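Local coordinates for putative solute-binding component of ABC transporter (PDB 4YS6), which probably captures carbohydrate for an ABC transporter as its solute-binding component, holding beta-D-glucopyranose between two lobes, at residues C93-I98 against D306-G311; A122-I127 against R295-Q300; Y135-D140 against V302-A307. All blocks are in the same frame, centred on the assembly; numbering follows the deposited sequence.

Contact 1. Residues C93-I98 against D306-G311; sequences CKLLVI and DAIMKG. With NA (sodium ion), chain E.
Asp-306 OD1 is gripped by two donor-bearing groups, Lys-310 NZ and the hydroxyl of Tyr-67, beside the helix end whose Ile-308 and Met-309 pack on Leu-95 and Lys-94. Lys-310 NZ lies 2.8 Å from Asp-306 OD1 in a salt bridge, meeting it from above the carboxylate, 49° out of its plane, and gives a further hydrogen bond to Ala-65 O. The backbone carbonyl of Asp-306 is also doubly engaged, by Lys-310 N at 2.8 Å from Asp-306 O and by the amide of Gly-311, whose positive phi takes the chain out of the helix.

Such a helix laid on a largely parallel sheet belongs to the alpha/beta lobe of a periplasmic binding protein; here the C-terminal end of helix 294-309 meets Lys-94 and Leu-95, in the N-terminal part of segment 93-98. Across this interface the contact is wholly apolar. Leu-95 carries its CG anti to the backbone N (chi1 -175°), and its CD1 reaches Ile-308 CG2 at 3.8 Å, the two side chains crossing at about a right angle. The same Leu-95 CD1 also touches Met-309 CG at 4.0 Å. Selenomethionine Met-309 bends at chi2 and chi3, bringing its CE to 3.7 Å from Lys-94 CB, while Lys-94 NZ turns back to Gly-92 O. Next to Ile-308 in the chain, Ala-307 O binds a sodium ion at 2.4 Å, and Gly-312 O is another ligand of that ion.

Contact 2. Residues A122-I127 against R295-Q300; sequences AYDRLI and RTLASQ. With BGC (beta-D-glucopyranose), chain D.
Leu-297 and Tyr-123 bury the most surface here, and both meet through the isobutyl end of the leucine. Leu-297 CD2 sits 3.6 Å from Tyr-123 CZ, approaching the phenol ring obliquely, and its CG also lies near the hydroxyl end of the ring. With CG anti to the backbone N (chi1 180°), the leucine reaches from helix 294-309 into the end of strand 119-123. Tyr-123 starts out along the interface, but the length of its ring brings the phenol end close to the helix, where the backbone N of Ala-298 lies 4.1 Å from Tyr-123 OH. The hydroxyl itself is hydrogen-bonded to Asp-54 OD1, so the polar tip of the ring is satisfied although it is buried beside a leucine.

Asp-124 is the third partner: its OD1 passes 3.8 Å from Leu-297 CD2, the two side chains crossing at about a right angle. The strand ends here in a classic gamma turn centred on Asp-124, closed by Arg-125 N to Tyr-123 O at 2.7 Å. This turn delivers consecutive side chains to the glucose pocket. Asp-124 OD2 accepts from BGC O2 at 2.8 Å, while OD1 forms a salt bridge with Arg-50. Arg-125, extended from CG to NE, grips the anomeric end at the edge of its guanidinium: NE donates to BGC O1 at 2.9 Å (160°), and NH2 to BGC O5 at 3.0 Å in a nearly straight bond (173°).

With one carboxylate oxygen taken by an arginine and the other by a sugar hydroxyl, the rotation of Asp-124 is restrained, with a leucine methyl against OD1, and the adjacent positive charge of Arg-50 would probably keep it ionised, a strong acceptor for the sugar.

Contact 3. Residues Y135-D140 against V302-A307; sequences YYATFD and VKMVDA. With NA (sodium ion), chain E.
In the alpha/beta lobe of this periplasmic binding protein, helix 294-309 lies over the sheet, and its C-terminal half runs nearly antiparallel to strand 135-139. The axes of strand 135-139 and helix segment 302-307 make an angle of 163° and come within 10.2 Å. One side chain spans most of that gap. Selenomethionine Met-304 is extended beyond CG (chi2 177°), which carries SE and CE across to the strand. The SE atom of Met-304 is 3.9 Å from Tyr-135 CB and 5.5 Å from the centroid of the Tyr-135 ring, 48° off the ring normal: an oblique Met-aromatic contact. The terminal methyl goes further, with Met-304 CE 3.6 Å from Tyr-136 O and 4.2 Å from Ala-137 CB.

Tyr-135 and Ala-137 direct their side chains to the helix, whereas that of the intervening Tyr-136 leaves from the other face of the strand, where its ring stacks edge-to-face with Tyr-322. Its hydroxyl is hydrogen-bonded to Asp-124 O, as is Thr-138 OG1, which makes this strand a second shell for a glucose-binding residue. Past the strand, Asp-140 is the N-cap of helix 141-155, its OD1 accepting from Met-143 N. On the helix side, Met-304 also touches Ile-121 and Tyr-332, from strands flanking 135-139.

No hydrogen bond joins the two segments, so cohesion here rests on dispersion: a long, polarisable selenium-containing chain meets a methylene, a methyl and an aromatic ring, with the carbonyl of Tyr-136 as the polar atom of strand 135-139 that its methyl approaches.

All three contacts set helix 294-309 against one mixed sheet of the same lobe, reading along the helix from contact 2 at its N-terminal part through contact 3 to contact 1 at its C-terminal end. Strands 95-98, 119-123 and 135-139 are adjacent in that order in the sheet. The centres of contacts 2 and 3 are about 6 Å apart, those of 1 and 3 about 10 Å, and those of 1 and 2 about 13 Å. Contacts 1 and 3 share Asp-306 and Ala-307. In all three, an early strand meets a helix more than 160 residues later, packing a helix layer on a sheet layer with the glucose site near one end and a sodium ion near the other.

Contact 1. Residues C93-I98 against D306-G311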
loop_
_atom_site.group_PDB
_atom_site.type_symbol
_atom_site.label_atom_id
_atom_site.label_comp_id
_atom_site.label_asym_id
_atom_site.label_seq_id
_atom_site.Cartn_x
_atom_site.Cartn_y
_atom_site.Cartn_z
ATOM N N CYS A 93 -17.670 -1.643 21.285
ATOM C CA CYS A 93 -16.459 -2.319 20.831
ATOM C C CYS A 93 -15.405 -2.201 21.922
ATOM O O CYS A 93 -15.244 -1.141 22.529
ATOM C CB CYS A 93 -15.943 -1.726 19.524
ATOM S SG CYS A 93 -16.894 -2.217 18.038
ATOM N N LYS A 94 -14.704 -3.302 22.177
ATOM C CA LYS A 94 -13.725 -3.379 23.255
ATOM C C LYS A 94 -12.292 -3.170 22.760
ATOM O O LYS A 94 -11.387 -2.981 23.554
ATOM C CB LYS A 94 -13.829 -4.738 23.961
ATOM C CG LYS A 94 -15.179 -5.006 24.603
ATOM C CD LYS A 94 -15.366 -4.161 25.849
ATOM C CE LYS A 94 -16.731 -4.380 26.482
ATOM N NZ LYS A 94 -17.827 -3.806 25.645
ATOM N N LEU A 95 -12.116 -3.198 21.442
ATOM C CA LEU A 95 -10.824 -3.073 20.781
ATOM C C LEU A 95 -11.115 -2.587 19.364
ATOM O O LEU A 95 -12.118 -3.005 18.747
ATOM C CB LEU A 95 -10.062 -4.411 20.760
ATOM C CG LEU A 95 -8.636 -4.463 20.213
ATOM C CD1 LEU A 95 -7.845 -5.592 20.892
ATOM C CD2 LEU A 95 -8.586 -4.642 18.682
ATOM N N LEU A 96 -10.251 -1.710 18.849
ATOM C CA LEU A 96 -10.399 -1.183 17.493
ATOM C C LEU A 96 -9.218 -1.566 16.625
ATOM O O LEU A 96 -8.066 -1.351 17.001
ATOM C CB LEU A 96 -10.530 0.331 17.515
ATOM C CG LEU A 96 -11.712 0.865 18.325
ATOM C CD1 LEU A 96 -11.534 2.362 18.600
ATOM C CD2 LEU A 96 -13.000 0.603 17.563
ATOM N N VAL A 97 -9.528 -2.132 15.467
ATOM C CA VAL A 97 -8.552 -2.387 14.429
ATOM C C VAL A 97 -8.828 -1.396 13.319
ATOM O O VAL A 97 -9.902 -1.456 12.702
ATOM C CB VAL A 97 -8.653 -3.811 13.903
ATOM C CG1 VAL A 97 -7.668 -4.017 12.763
ATOM C CG2 VAL A 97 -8.405 -4.808 15.032
ATOM N N ILE A 98 -7.886 -0.478 13.057
ATOM C CA ILE A 98 -8.166 0.644 12.166
ATOM C C ILE A 98 -7.162 0.779 11.062
ATOM O O ILE A 98 -5.973 0.940 11.313
ATOM C CB ILE A 98 -8.215 1.997 12.939
ATOM C CG1 ILE A 98 -9.313 1.957 13.991
ATOM C CG2 ILE A 98 -8.426 3.161 11.985
ATOM C CD1 ILE A 98 -9.258 3.074 14.927
ATOM N N ASP A 306 -6.078 -11.459 20.421
ATOM C CA ASP A 306 -6.113 -12.503 21.433
ATOM C C ASP A 306 -5.191 -12.179 22.620
ATOM O O ASP A 306 -5.547 -12.404 23.783
ATOM C CB ASP A 306 -5.683 -13.848 20.848
ATOM C CG ASP A 306 -6.800 -14.576 20.123
ATOM O OD1 ASP A 306 -7.990 -14.235 20.285
ATOM O OD2 ASP A 306 -6.468 -15.535 19.397
ATOM N N ALA A 307 -3.997 -11.690 22.321
ATOM C CA ALA A 307 -3.034 -11.387 23.365
ATOM C C ALA A 307 -3.604 -10.318 24.287
ATOM O O ALA A 307 -3.516 -10.420 25.517
ATOM C CB ALA A 307 -1.724 -10.931 22.759
ATOM N N ILE A 308 -4.232 -9.318 23.679
ATOM C CA ILE A 308 -4.787 -8.194 24.427
ATOM C C ILE A 308 -6.047 -8.587 25.207
ATOM O O ILE A 308 -6.209 -8.232 26.382
ATOM C CB ILE A 308 -5.113 -7.028 23.475
ATOM C CG1 ILE A 308 -3.823 -6.447 22.889
ATOM C CG2 ILE A 308 -5.913 -5.960 24.176
ATOM C CD1 ILE A 308 -4.033 -5.615 21.653
HETATM N N MSE A 309 -6.942 -9.316 24.549
HETATM C CA MSE A 309 -8.268 -9.572 25.085
HETATM C C MSE A 309 -8.334 -10.779 25.996
HETATM O O MSE A 309 -9.058 -10.765 27.000
HETATM C CB MSE A 309 -9.260 -9.740 23.929
HETATM C CG MSE A 309 -9.384 -8.507 23.072
HETATM SE SE MSE A 309 -10.562 -7.221 23.927
HETATM C CE MSE A 309 -12.259 -8.047 23.390
ATOM N N LYS A 310 -7.577 -11.816 25.659
ATOM C CA LYS A 310 -7.565 -13.056 26.434
ATOM C C LYS A 310 -6.299 -13.254 27.272
ATOM O O LYS A 310 -6.326 -13.986 28.243
ATOM C CB LYS A 310 -7.714 -14.258 25.501
ATOM C CG LYS A 310 -8.995 -14.240 24.631
ATOM C CD LYS A 310 -8.970 -15.399 23.625
ATOM C CE LYS A 310 -10.128 -15.366 22.614
ATOM N NZ LYS A 310 -9.762 -16.071 21.318
ATOM N N GLY A 311 -5.199 -12.631 26.873
ATOM C CA GLY A 311 -3.947 -12.763 27.603
ATOM C C GLY A 311 -2.821 -13.299 26.748
ATOM O O GLY A 311 -3.010 -14.181 25.910
HETATM NA NA NA E . -1.698 -9.403 26.659
HETATM O O HOH W 1 -0.900 -7.765 25.231
#

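Contact 2. Residues A122-I127 against R295-Q300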
loop_
_atom_site.group_PDB
_atom_site.type_symbol
_atom_site.label_atom_id
_atom_site.label_comp_id
_atom_site.label_asym_id
_atom_site.label_seq_id
_atom_site.Cartn_x
_atom_site.Cartn_y
_atom_site.Cartn_z
ATOM N N ALA A 122 -3.239 -0.276 14.787
ATOM C CA ALA A 122 -3.127 0.333 13.455
ATOM C C ALA A 122 -2.912 -0.787 12.464
ATOM O O ALA A 122 -1.952 -1.553 12.588
ATOM C CB ALA A 122 -1.991 1.291 13.394
ATOM N N TYR A 123 -3.810 -0.881 11.488
ATOM C CA TYR A 123 -3.809 -1.935 10.500
ATOM C C TYR A 123 -3.234 -1.407 9.196
ATOM O O TYR A 123 -3.833 -0.531 8.576
ATOM C CB TYR A 123 -5.242 -2.452 10.252
ATOM C CG TYR A 123 -5.309 -3.654 9.343
ATOM C CD1 TYR A 123 -5.267 -3.517 7.967
ATOM C CD2 TYR A 123 -5.415 -4.924 9.872
ATOM C CE1 TYR A 123 -5.303 -4.632 7.134
ATOM C CE2 TYR A 123 -5.452 -6.037 9.071
ATOM C CZ TYR A 123 -5.399 -5.899 7.713
ATOM O OH TYR A 123 -5.448 -7.027 6.931
ATOM N N ASP A 124 -2.081 -1.963 8.817
ATOM C CA ASP A 124 -1.346 -1.709 7.577
ATOM C C ASP A 124 -0.734 -0.320 7.467
ATOM O O ASP A 124 0.459 -0.210 7.120
ATOM C CB ASP A 124 -2.195 -1.959 6.347
ATOM C CG ASP A 124 -1.343 -2.036 5.105
ATOM O OD1 ASP A 124 -0.802 -3.132 4.795
ATOM O OD2 ASP A 124 -1.126 -0.976 4.490
ATOM N N ARG A 125 -1.535 0.707 7.738
ATOM C CA ARG A 125 -1.095 2.101 7.758
ATOM C C ARG A 125 -0.914 2.591 9.175
ATOM O O ARG A 125 -1.738 2.315 10.037
ATOM C CB ARG A 125 -2.124 2.988 7.067
ATOM C CG ARG A 125 -2.362 2.574 5.614
ATOM C CD ARG A 125 -3.605 3.246 5.083
ATOM N NE ARG A 125 -3.758 3.027 3.635
ATOM C CZ ARG A 125 -4.749 3.532 2.901
ATOM N NH1 ARG A 125 -5.704 4.246 3.461
ATOM N NH2 ARG A 125 -4.788 3.321 1.594
ATOM N N LEU A 126 0.149 3.330 9.433
ATOM C CA LEU A 126 0.395 3.790 10.782
ATOM C C LEU A 126 -0.478 5.027 11.118
ATOM O O LEU A 126 -0.633 5.942 10.311
ATOM C CB LEU A 126 1.881 4.073 10.960
ATOM C CG LEU A 126 2.349 4.413 12.372
ATOM C CD1 LEU A 126 2.059 3.301 13.356
ATOM C CD2 LEU A 126 3.834 4.783 12.369
ATOM N N ILE A 127 -1.049 5.021 12.317
ATOM C CA ILE A 127 -1.827 6.147 12.844
ATOM C C ILE A 127 -0.861 7.095 13.534
ATOM O O ILE A 127 -0.067 6.657 14.368
ATOM C CB ILE A 127 -2.915 5.650 13.808
ATOM C CG1 ILE A 127 -3.972 4.867 13.021
ATOM C CG2 ILE A 127 -3.550 6.803 14.577
ATOM C CD1 ILE A 127 -4.902 4.049 13.883
ATOM N N ARG A 295 -4.291 -12.415 4.165
ATOM C CA ARG A 295 -4.750 -13.417 5.108
ATOM C C ARG A 295 -3.747 -13.547 6.248
ATOM O O ARG A 295 -4.111 -13.789 7.411
ATOM C CB ARG A 295 -4.925 -14.762 4.416
ATOM C CG ARG A 295 -5.887 -14.751 3.280
ATOM C CD ARG A 295 -5.841 -16.083 2.566
ATOM N NE ARG A 295 -4.542 -16.256 1.914
ATOM C CZ ARG A 295 -4.244 -17.271 1.117
ATOM N NH1 ARG A 295 -5.138 -18.207 0.884
ATOM N NH2 ARG A 295 -3.051 -17.340 0.565
ATOM N N THR A 296 -2.468 -13.415 5.895
ATOM C CA THR A 296 -1.377 -13.505 6.860
ATOM C C THR A 296 -1.373 -12.317 7.791
ATOM O O THR A 296 -1.181 -12.458 9.003
ATOM C CB THR A 296 -0.017 -13.572 6.149
ATOM O OG1 THR A 296 -0.013 -14.711 5.286
ATOM C CG2 THR A 296 1.123 -13.693 7.154
ATOM N N LEU A 297 -1.554 -11.138 7.213
ATOM C CA LEU A 297 -1.636 -9.922 8.017
ATOM C C LEU A 297 -2.801 -10.035 8.999
ATOM O O LEU A 297 -2.638 -9.763 10.194
ATOM C CB LEU A 297 -1.789 -8.689 7.127
ATOM C CG LEU A 297 -1.880 -7.343 7.843
ATOM C CD1 LEU A 297 -0.711 -7.143 8.761
ATOM C CD2 LEU A 297 -1.933 -6.216 6.802
ATOM N N ALA A 298 -3.969 -10.453 8.509
ATOM C CA ALA A 298 -5.136 -10.614 9.368
ATOM C C ALA A 298 -4.853 -11.616 10.480
ATOM O O ALA A 298 -5.232 -11.383 11.629
ATOM C CB ALA A 298 -6.350 -11.031 8.578
ATOM N N SER A 299 -4.164 -12.706 10.157
ATOM C CA SER A 299 -3.822 -13.708 11.158
ATOM C C SER A 299 -2.967 -13.116 12.274
ATOM O O SER A 299 -3.183 -13.400 13.457
ATOM C CB SER A 299 -3.090 -14.887 10.499
ATOM O OG SER A 299 -2.739 -15.831 11.499
ATOM N N GLN A 300 -2.016 -12.270 11.905
ATOM C CA GLN A 300 -1.122 -11.668 12.879
ATOM C C GLN A 300 -1.905 -10.698 13.755
ATOM O O GLN A 300 -1.700 -10.639 14.975
ATOM C CB GLN A 300 0.038 -10.958 12.195
ATOM C CG GLN A 300 1.027 -11.905 11.580
ATOM C CD GLN A 300 1.563 -12.905 12.592
ATOM O OE1 GLN A 300 1.330 -14.106 12.480
ATOM N NE2 GLN A 300 2.255 -12.409 13.597
HETATM C C2 BGC D . -1.165 -0.105 1.239
HETATM C C3 BGC D . -1.053 -0.583 -0.172
HETATM C C4 BGC D . -2.186 -0.156 -1.007
HETATM C C5 BGC D . -2.438 1.317 -0.924
HETATM C C6 BGC D . -3.720 1.763 -1.594
HETATM C C1 BGC D . -1.257 1.434 1.252
HETATM O O1 BGC D . -1.380 1.916 2.441
HETATM O O2 BGC D . -0.022 -0.509 1.983
HETATM O O3 BGC D . -0.963 -2.057 -0.108
HETATM O O4 BGC D . -1.943 -0.431 -2.410
HETATM O O5 BGC D . -2.533 1.671 0.489
HETATM O O6 BGC D . -4.816 0.932 -1.248
#

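Contact 3. Residues Y135-D140 against V302-A307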
loop_
_atom_site.group_PDB
_atom_site.type_symbol
_atom_site.label_atom_id
_atom_site.label_comp_id
_atom_site.label_asym_id
_atom_site.label_seq_id
_atom_site.Cartn_x
_atom_site.Cartn_y
_atom_site.Cartn_z
ATOM N N TYR A 135 -0.455 -0.994 19.025
ATOM C CA TYR A 135 0.318 -1.851 18.129
ATOM C C TYR A 135 0.075 -1.493 16.687
ATOM O O TYR A 135 -0.914 -0.839 16.345
ATOM C CB TYR A 135 -0.017 -3.342 18.330
ATOM C CG TYR A 135 0.310 -3.838 19.719
ATOM C CD1 TYR A 135 1.609 -4.206 20.073
ATOM C CD2 TYR A 135 -0.674 -3.911 20.682
ATOM C CE1 TYR A 135 1.897 -4.601 21.362
ATOM C CE2 TYR A 135 -0.388 -4.325 21.966
ATOM C CZ TYR A 135 0.883 -4.662 22.295
ATOM O OH TYR A 135 1.139 -5.069 23.572
ATOM N N TYR A 136 1.000 -1.941 15.841
ATOM C CA TYR A 136 0.969 -1.708 14.396
ATOM C C TYR A 136 1.279 -3.039 13.717
ATOM O O TYR A 136 2.276 -3.691 14.044
ATOM C CB TYR A 136 1.990 -0.644 14.019
ATOM C CG TYR A 136 2.121 -0.288 12.557
ATOM C CD1 TYR A 136 1.020 -0.196 11.733
ATOM C CD2 TYR A 136 3.375 -0.010 12.016
ATOM C CE1 TYR A 136 1.158 0.179 10.395
ATOM C CE2 TYR A 136 3.529 0.352 10.708
ATOM C CZ TYR A 136 2.444 0.450 9.897
ATOM O OH TYR A 136 2.648 0.828 8.582
ATOM N N ALA A 137 0.429 -3.427 12.771
ATOM C CA ALA A 137 0.642 -4.620 11.961
ATOM C C ALA A 137 0.686 -4.217 10.517
ATOM O O ALA A 137 -0.245 -3.586 10.028
ATOM C CB ALA A 137 -0.451 -5.597 12.161
ATOM N N THR A 138 1.731 -4.609 9.807
ATOM C CA THR A 138 1.867 -4.182 8.416
ATOM C C THR A 138 2.828 -5.131 7.684
ATOM O O THR A 138 3.290 -6.120 8.260
ATOM C CB THR A 138 2.350 -2.724 8.369
ATOM O OG1 THR A 138 2.303 -2.230 7.026
ATOM C CG2 THR A 138 3.765 -2.620 8.917
ATOM N N PHE A 139 3.068 -4.870 6.407
ATOM C CA PHE A 139 4.165 -5.502 5.688
ATOM C C PHE A 139 5.375 -4.592 5.801
ATOM O O PHE A 139 5.277 -3.440 6.236
ATOM C CB PHE A 139 3.768 -5.785 4.222
ATOM C CG PHE A 139 2.738 -6.856 4.109
ATOM C CD1 PHE A 139 1.401 -6.561 4.305
ATOM C CD2 PHE A 139 3.101 -8.164 3.861
ATOM C CE1 PHE A 139 0.438 -7.557 4.260
ATOM C CE2 PHE A 139 2.121 -9.156 3.807
ATOM C CZ PHE A 139 0.810 -8.844 4.027
ATOM N N ASP A 140 6.545 -5.108 5.471
ATOM C CA ASP A 140 7.755 -4.293 5.548
ATOM C C ASP A 140 7.760 -3.303 4.395
ATOM O O ASP A 140 8.206 -3.612 3.271
ATOM C CB ASP A 140 8.973 -5.204 5.521
ATOM C CG ASP A 140 10.267 -4.460 5.773
ATOM O OD1 ASP A 140 10.324 -3.228 5.609
ATOM O OD2 ASP A 140 11.231 -5.137 6.152
ATOM N N VAL A 302 -5.131 -10.900 14.513
ATOM C CA VAL A 302 -5.966 -11.655 15.440
ATOM C C VAL A 302 -5.121 -12.211 16.585
ATOM O O VAL A 302 -5.607 -12.270 17.706
ATOM C CB VAL A 302 -6.742 -12.771 14.719
ATOM C CG1 VAL A 302 -7.492 -13.660 15.708
ATOM C CG2 VAL A 302 -7.727 -12.134 13.726
ATOM N N LYS A 303 -3.865 -12.581 16.328
ATOM C CA LYS A 303 -2.969 -12.968 17.433
ATOM C C LYS A 303 -2.779 -11.821 18.436
ATOM O O LYS A 303 -2.706 -12.047 19.666
ATOM C CB LYS A 303 -1.602 -13.411 16.909
ATOM C CG LYS A 303 -1.653 -14.722 16.163
ATOM C CD LYS A 303 -0.280 -15.056 15.643
ATOM C CE LYS A 303 -0.318 -16.214 14.671
ATOM N NZ LYS A 303 1.043 -16.427 14.106
HETATM N N MSE A 304 -2.674 -10.596 17.929
HETATM C CA MSE A 304 -2.565 -9.408 18.793
HETATM C C MSE A 304 -3.856 -9.191 19.584
HETATM O O MSE A 304 -3.816 -8.906 20.771
HETATM C CB MSE A 304 -2.229 -8.143 17.986
HETATM C CG MSE A 304 -0.922 -8.232 17.295
HETATM SE SE MSE A 304 -0.794 -6.549 16.261
HETATM C CE MSE A 304 1.110 -6.549 15.962
ATOM N N VAL A 305 -5.002 -9.344 18.931
ATOM C CA VAL A 305 -6.288 -9.191 19.597
ATOM C C VAL A 305 -6.431 -10.213 20.722
ATOM O O VAL A 305 -6.830 -9.885 21.860
ATOM C CB VAL A 305 -7.419 -9.336 18.582
ATOM C CG1 VAL A 305 -8.767 -9.342 19.285
ATOM C CG2 VAL A 305 -7.343 -8.203 17.583
ATOM N N ASP A 306 -6.078 -11.459 20.421
ATOM C CA ASP A 306 -6.113 -12.503 21.433
ATOM C C ASP A 306 -5.191 -12.179 22.620
ATOM O O ASP A 306 -5.547 -12.404 23.783
ATOM C CB ASP A 306 -5.683 -13.848 20.848
ATOM C CG ASP A 306 -6.800 -14.576 20.123
ATOM O OD1 ASP A 306 -7.990 -14.235 20.285
ATOM O OD2 ASP A 306 -6.468 -15.535 19.397
ATOM N N ALA A 307 -3.997 -11.690 22.321
ATOM C CA ALA A 307 -3.034 -11.387 23.365
ATOM C C ALA A 307 -3.604 -10.318 24.287
ATOM O O ALA A 307 -3.516 -10.420 25.517
ATOM C CB ALA A 307 -1.724 -10.931 22.759
HETATM NA NA NA E . -1.698 -9.403 26.659
HETATM O O HOH W 1 -0.900 -7.765 25.231
#